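Local coordinates for intermedilysin (Streptococcus intermedius, PDB 5IMW), which probably lyses host cells by binding cholesterol-containing membranes and inserting into them as an oligomeric pore, at residues Asn57-Leu62 with Ile343-Gln347; Leu91-Asn95 with Asn227-Asn231. One frame throughout, in Å; residues are numbered along the deposited sequence.

Contact 1 (Asn57-Leu62 with Ile343-Gln347); sequences NATSKL and IATIQ
T59 and I346 face each other as an antiparallel hydrogen-bonded pair, joined twice through their backbones. T59 N donates to I346 O over 2.9 Å, and I346 N returns a bond to T59 O over 3.0 Å; the second donor stands above the carbonyl plane, 40° out of it. One step outward, A58 and Q347 form the next, non-hydrogen-bonded pair. There the backbones meet through CA-H...O contacts, with Q347 CA lying 3.3 Å from N57 O. On the face bearing A58, its CB touches two side chains, at 3.6 Å from T345 CG2 and 3.9 Å from Q347 CG.

On the face bearing T59 and I346 the contact is apolar, between I346 and L62. The I346 side chain runs out extended (chi2 179°) and crosses that of L62 at about a right angle, so that I346 CD1 touches both leucine methyls, the nearer being L62 CD2 at 3.7 Å. L62 reaches this methyl from beyond the turn at S60, where S60 CB still rests on A344 O.

L23 packs on I346, and Q347 bonds through its backbone to L23 and H25, a zinc ligand in another structure of this protein. Strand 346-361 thus lies between strands 44-59 and 24-26, while L62 and A344 bond to strand 329-337: the contact marks where a three-stranded sheet meets the larger antiparallel one.

Contact 2 (Leu91-Asn95 with Asn227-Asn231); sequences LIPVN and NRGVN
R228 reaches across to P93 and V94, and it has more surface buried by the contact than any other residue in it. Its chain bends at the CB-CG bond (chi2 104°) and then runs straight to the guanidinium, which comes to the proline carbonyl at a slant: R228 NE lies 3.1 Å from P93 O. The aliphatic part of the arginine is used as well, since R228 CG comes to 4.2 Å from P93 CG, at one corner of the proline ring. V94 comes over one face of the guanidinium, with V94 CG2 4.4 Å from R228 NH1. Thus a single long side chain meets a ring, a carbonyl and a methyl in succession. A weak hydrogen bond from NH1 to D224 O turns the same group back to its own helix, whose carbonyl-rich end would be expected to favour a positive charge.

I92 supplies the apolar half. Its CG2 lies 4.3 Å from R228 CB, while its other branch, extended to CD1 (chi2 173°), crosses V230 at about a right angle and brings I92 CD1 to 3.9 Å from V230 CG2. Both residues are buried. R228 and V230 flank the end of helix 222-227, where G229, with positive phi, closes the helix in a Schellman motif and carries the chain round between them.

Neighbouring elements fix both loops. R228 O accepts a hydrogen bond from K79 NZ, and V230 O bonds to Y11 OH of helix 2-14. I92 pairs through its backbone with L77 and packs on K79, so strand 77-79 borders the contact, while F216 and I220, in the loop before helix 222-227, touch V94.

Overall arrangement
Along the chain contact 2 is nested inside the long loop that contact 1 closes; their centres are 22 Å apart and they do not touch. Contact 1, nearer the middle of the molecule, joins strand ends, and two backbone hydrogen bonds pair them, with side-chain contacts on both faces. Contact 2, whose centre is about 35 Å from that of the chain, joins two irregular loops through side chains, chiefly one arginine and an isoleucine-valine pair. Each is partly buried, combining buried aliphatic residues with exposed ones. They share no strand, but the larger antiparallel sheet takes part in both places: L62 of contact 1 belongs to its strand 62-63, paired with 329-337, and strand 77-79 borders contact 2.

Contact 1 (Asn57-Leu62 with Ile343-Gln347)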
loop_
_atom_site.group_PDB
_atom_site.type_symbol
_atom_site.label_atom_id
_atom_site.label_comp_id
_atom_site.label_asym_id
_atom_site.label_seq_id
_atom_site.Cartn_x
_atom_site.Cartn_y
_atom_site.Cartn_z
ATOM N N ASN A 57 -1.569 -9.082 1.413
ATOM C CA ASN A 57 -0.908 -8.191 2.358
ATOM C C ASN A 57 -0.810 -8.868 3.717
ATOM O O ASN A 57 -1.813 -9.360 4.243
ATOM C CB ASN A 57 -1.664 -6.866 2.484
ATOM C CG ASN A 57 -0.933 -5.856 3.344
ATOM O OD1 ASN A 57 -1.450 -5.405 4.366
ATOM N ND2 ASN A 57 0.283 -5.502 2.940
ATOM N N ALA A 58 0.394 -8.882 4.282
ATOM C CA ALA A 58 0.660 -9.488 5.578
ATOM C C ALA A 58 1.149 -8.412 6.536
ATOM O O ALA A 58 2.109 -7.696 6.231
ATOM C CB ALA A 58 1.699 -10.606 5.458
ATOM N N THR A 59 0.488 -8.296 7.687
ATOM C CA THR A 59 0.808 -7.258 8.656
ATOM C C THR A 59 0.700 -7.813 10.068
ATOM O O THR A 59 -0.238 -8.550 10.385
ATOM C CB THR A 59 -0.130 -6.048 8.522
ATOM O OG1 THR A 59 -1.445 -6.409 8.962
ATOM C CG2 THR A 59 -0.199 -5.562 7.078
ATOM N N SER A 60 1.662 -7.447 10.912
ATOM C CA SER A 60 1.586 -7.742 12.335
ATOM C C SER A 60 1.075 -6.565 13.152
ATOM O O SER A 60 0.657 -6.760 14.298
ATOM C CB SER A 60 2.961 -8.166 12.865
ATOM O OG SER A 60 3.956 -7.224 12.504
ATOM N N LYS A 61 1.086 -5.360 12.584
ATOM C CA LYS A 61 0.605 -4.160 13.262
ATOM C C LYS A 61 -0.870 -3.970 12.930
ATOM O O LYS A 61 -1.222 -3.647 11.790
ATOM C CB LYS A 61 1.423 -2.942 12.840
ATOM C CG LYS A 61 2.823 -2.879 13.449
ATOM C CD LYS A 61 3.871 -2.354 12.464
ATOM C CE LYS A 61 4.636 -1.161 13.023
ATOM N NZ LYS A 61 3.846 0.101 12.966
ATOM N N LEU A 62 -1.730 -4.164 13.925
ATOM C CA LEU A 62 -3.170 -4.048 13.752
ATOM C C LEU A 62 -3.665 -2.698 14.248
ATOM O O LEU A 62 -3.140 -2.140 15.212
ATOM C CB LEU A 62 -3.890 -5.169 14.497
ATOM C CG LEU A 62 -3.913 -6.513 13.769
ATOM C CD1 LEU A 62 -3.413 -7.625 14.676
ATOM C CD2 LEU A 62 -5.323 -6.799 13.264
ATOM N N ILE A 343 5.619 -13.646 16.893
ATOM C CA ILE A 343 4.797 -12.533 16.430
ATOM C C ILE A 343 3.802 -13.060 15.406
ATOM O O ILE A 343 4.181 -13.736 14.443
ATOM C CB ILE A 343 5.659 -11.408 15.833
ATOM C CG1 ILE A 343 7.048 -11.333 16.480
ATOM C CG2 ILE A 343 4.949 -10.065 16.001
ATOM C CD1 ILE A 343 7.045 -11.138 17.983
ATOM N N ALA A 344 2.528 -12.755 15.614
ATOM C CA ALA A 344 1.464 -13.267 14.765
ATOM C C ALA A 344 1.253 -12.341 13.576
ATOM O O ALA A 344 1.056 -11.134 13.749
ATOM C CB ALA A 344 0.166 -13.409 15.556
ATOM N N THR A 345 1.288 -12.911 12.378
ATOM C CA THR A 345 1.052 -12.174 11.147
ATOM C C THR A 345 -0.357 -12.455 10.647
ATOM O O THR A 345 -0.818 -13.598 10.678
ATOM C CB THR A 345 2.066 -12.566 10.073
ATOM O OG1 THR A 345 3.389 -12.539 10.623
ATOM C CG2 THR A 345 1.999 -11.605 8.897
ATOM N N ILE A 346 -1.039 -11.407 10.194
ATOM C CA ILE A 346 -2.361 -11.523 9.586
ATOM C C ILE A 346 -2.231 -11.242 8.098
ATOM O O ILE A 346 -1.731 -10.182 7.699
ATOM C CB ILE A 346 -3.371 -10.573 10.251
ATOM C CG1 ILE A 346 -3.830 -11.178 11.579
ATOM C CG2 ILE A 346 -4.562 -10.308 9.327
ATOM C CD1 ILE A 346 -4.808 -10.332 12.359
ATOM N N GLN A 347 -2.703 -12.181 7.282
ATOM C CA GLN A 347 -2.543 -12.131 5.835
ATOM C C GLN A 347 -3.923 -12.074 5.193
ATOM O O GLN A 347 -4.740 -12.979 5.394
ATOM C CB GLN A 347 -1.759 -13.348 5.340
ATOM C CG GLN A 347 -0.978 -13.111 4.059
ATOM C CD GLN A 347 0.056 -14.190 3.803
ATOM O OE1 GLN A 347 0.124 -15.184 4.527
ATOM N NE2 GLN A 347 0.874 -13.998 2.773
#

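Contact 2 (Leu91-Asn95 with Asn227-Asn231)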
loop_
_atom_site.group_PDB
_atom_site.type_symbol
_atom_site.label_atom_id
_atom_site.label_comp_id
_atom_site.label_asym_id
_atom_site.label_seq_id
_atom_site.Cartn_x
_atom_site.Cartn_y
_atom_site.Cartn_z
ATOM N N LEU A 91 -12.099 -11.291 23.907
ATOM C CA LEU A 91 -11.272 -11.729 25.022
ATOM C C LEU A 91 -11.722 -13.098 25.519
ATOM O O LEU A 91 -12.919 -13.386 25.605
ATOM C CB LEU A 91 -11.338 -10.710 26.161
ATOM C CG LEU A 91 -10.332 -9.559 26.094
ATOM C CD1 LEU A 91 -10.974 -8.247 26.517
ATOM C CD2 LEU A 91 -9.140 -9.866 26.983
ATOM N N ILE A 92 -10.751 -13.948 25.837
ATOM C CA ILE A 92 -11.035 -15.235 26.465
ATOM C C ILE A 92 -11.530 -14.943 27.878
ATOM O O ILE A 92 -10.756 -14.438 28.702
ATOM C CB ILE A 92 -9.797 -16.145 26.488
ATOM C CG1 ILE A 92 -9.287 -16.387 25.068
ATOM C CG2 ILE A 92 -10.132 -17.473 27.159
ATOM C CD1 ILE A 92 -7.975 -17.136 25.007
ATOM N N PRO A 93 -12.796 -15.231 28.208
ATOM C CA PRO A 93 -13.274 -14.938 29.567
ATOM C C PRO A 93 -12.722 -15.916 30.592
ATOM O O PRO A 93 -13.262 -17.013 30.770
ATOM C CB PRO A 93 -14.796 -15.050 29.430
ATOM C CG PRO A 93 -14.992 -16.037 28.334
ATOM C CD PRO A 93 -13.847 -15.844 27.376
ATOM N N VAL A 94 -11.647 -15.525 31.276
ATOM C CA VAL A 94 -10.947 -16.419 32.190
ATOM C C VAL A 94 -10.086 -15.574 33.113
ATOM O O VAL A 94 -9.621 -14.495 32.737
ATOM C CB VAL A 94 -10.100 -17.456 31.409
ATOM C CG1 VAL A 94 -9.081 -16.757 30.514
ATOM C CG2 VAL A 94 -9.408 -18.412 32.357
ATOM N N ASN A 95 -9.871 -16.072 34.328
ATOM C CA ASN A 95 -8.963 -15.419 35.257
ATOM C C ASN A 95 -7.559 -15.360 34.662
ATOM O O ASN A 95 -7.224 -16.082 33.720
ATOM C CB ASN A 95 -8.945 -16.161 36.591
ATOM C CG ASN A 95 -10.336 -16.410 37.133
ATOM O OD1 ASN A 95 -11.010 -17.359 36.734
ATOM N ND2 ASN A 95 -10.778 -15.553 38.044
ATOM N N ASN A 227 -13.427 -25.741 27.079
ATOM C CA ASN A 227 -14.801 -25.250 27.054
ATOM C C ASN A 227 -14.880 -23.880 26.394
ATOM O O ASN A 227 -15.777 -23.624 25.582
ATOM C CB ASN A 227 -15.370 -25.190 28.475
ATOM C CG ASN A 227 -15.506 -26.562 29.111
ATOM O OD1 ASN A 227 -15.497 -27.584 28.421
ATOM N ND2 ASN A 227 -15.645 -26.591 30.432
ATOM N N ARG A 228 -13.942 -22.988 26.720
ATOM C CA ARG A 228 -13.912 -21.654 26.130
ATOM C C ARG A 228 -13.479 -21.658 24.669
ATOM O O ARG A 228 -13.393 -20.581 24.069
ATOM C CB ARG A 228 -12.982 -20.746 26.937
ATOM C CG ARG A 228 -13.647 -20.063 28.126
ATOM C CD ARG A 228 -13.265 -20.707 29.450
ATOM N NE ARG A 228 -13.885 -20.020 30.582
ATOM C CZ ARG A 228 -13.648 -20.306 31.858
ATOM N NH1 ARG A 228 -12.800 -21.270 32.185
ATOM N NH2 ARG A 228 -14.262 -19.624 32.816
ATOM N N GLY A 229 -13.206 -22.822 24.086
ATOM C CA GLY A 229 -12.847 -22.900 22.685
ATOM C C GLY A 229 -11.380 -22.707 22.385
ATOM O O GLY A 229 -11.032 -22.439 21.230
ATOM N N VAL A 230 -10.508 -22.834 23.379
ATOM C CA VAL A 230 -9.073 -22.665 23.179
ATOM C C VAL A 230 -8.505 -24.011 22.744
ATOM O O VAL A 230 -8.374 -24.933 23.554
ATOM C CB VAL A 230 -8.384 -22.147 24.446
ATOM C CG1 VAL A 230 -6.894 -21.935 24.199
ATOM C CG2 VAL A 230 -9.035 -20.851 24.916
ATOM N N ASN A 231 -8.165 -24.123 21.465
ATOM C CA ASN A 231 -7.689 -25.374 20.888
ATOM C C ASN A 231 -6.860 -25.038 19.653
ATOM O O ASN A 231 -6.511 -23.876 19.420
ATOM C CB ASN A 231 -8.871 -26.295 20.570
ATOM C CG ASN A 231 -10.007 -25.561 19.896
ATOM O OD1 ASN A 231 -9.868 -25.070 18.776
ATOM N ND2 ASN A 231 -11.141 -25.473 20.577
#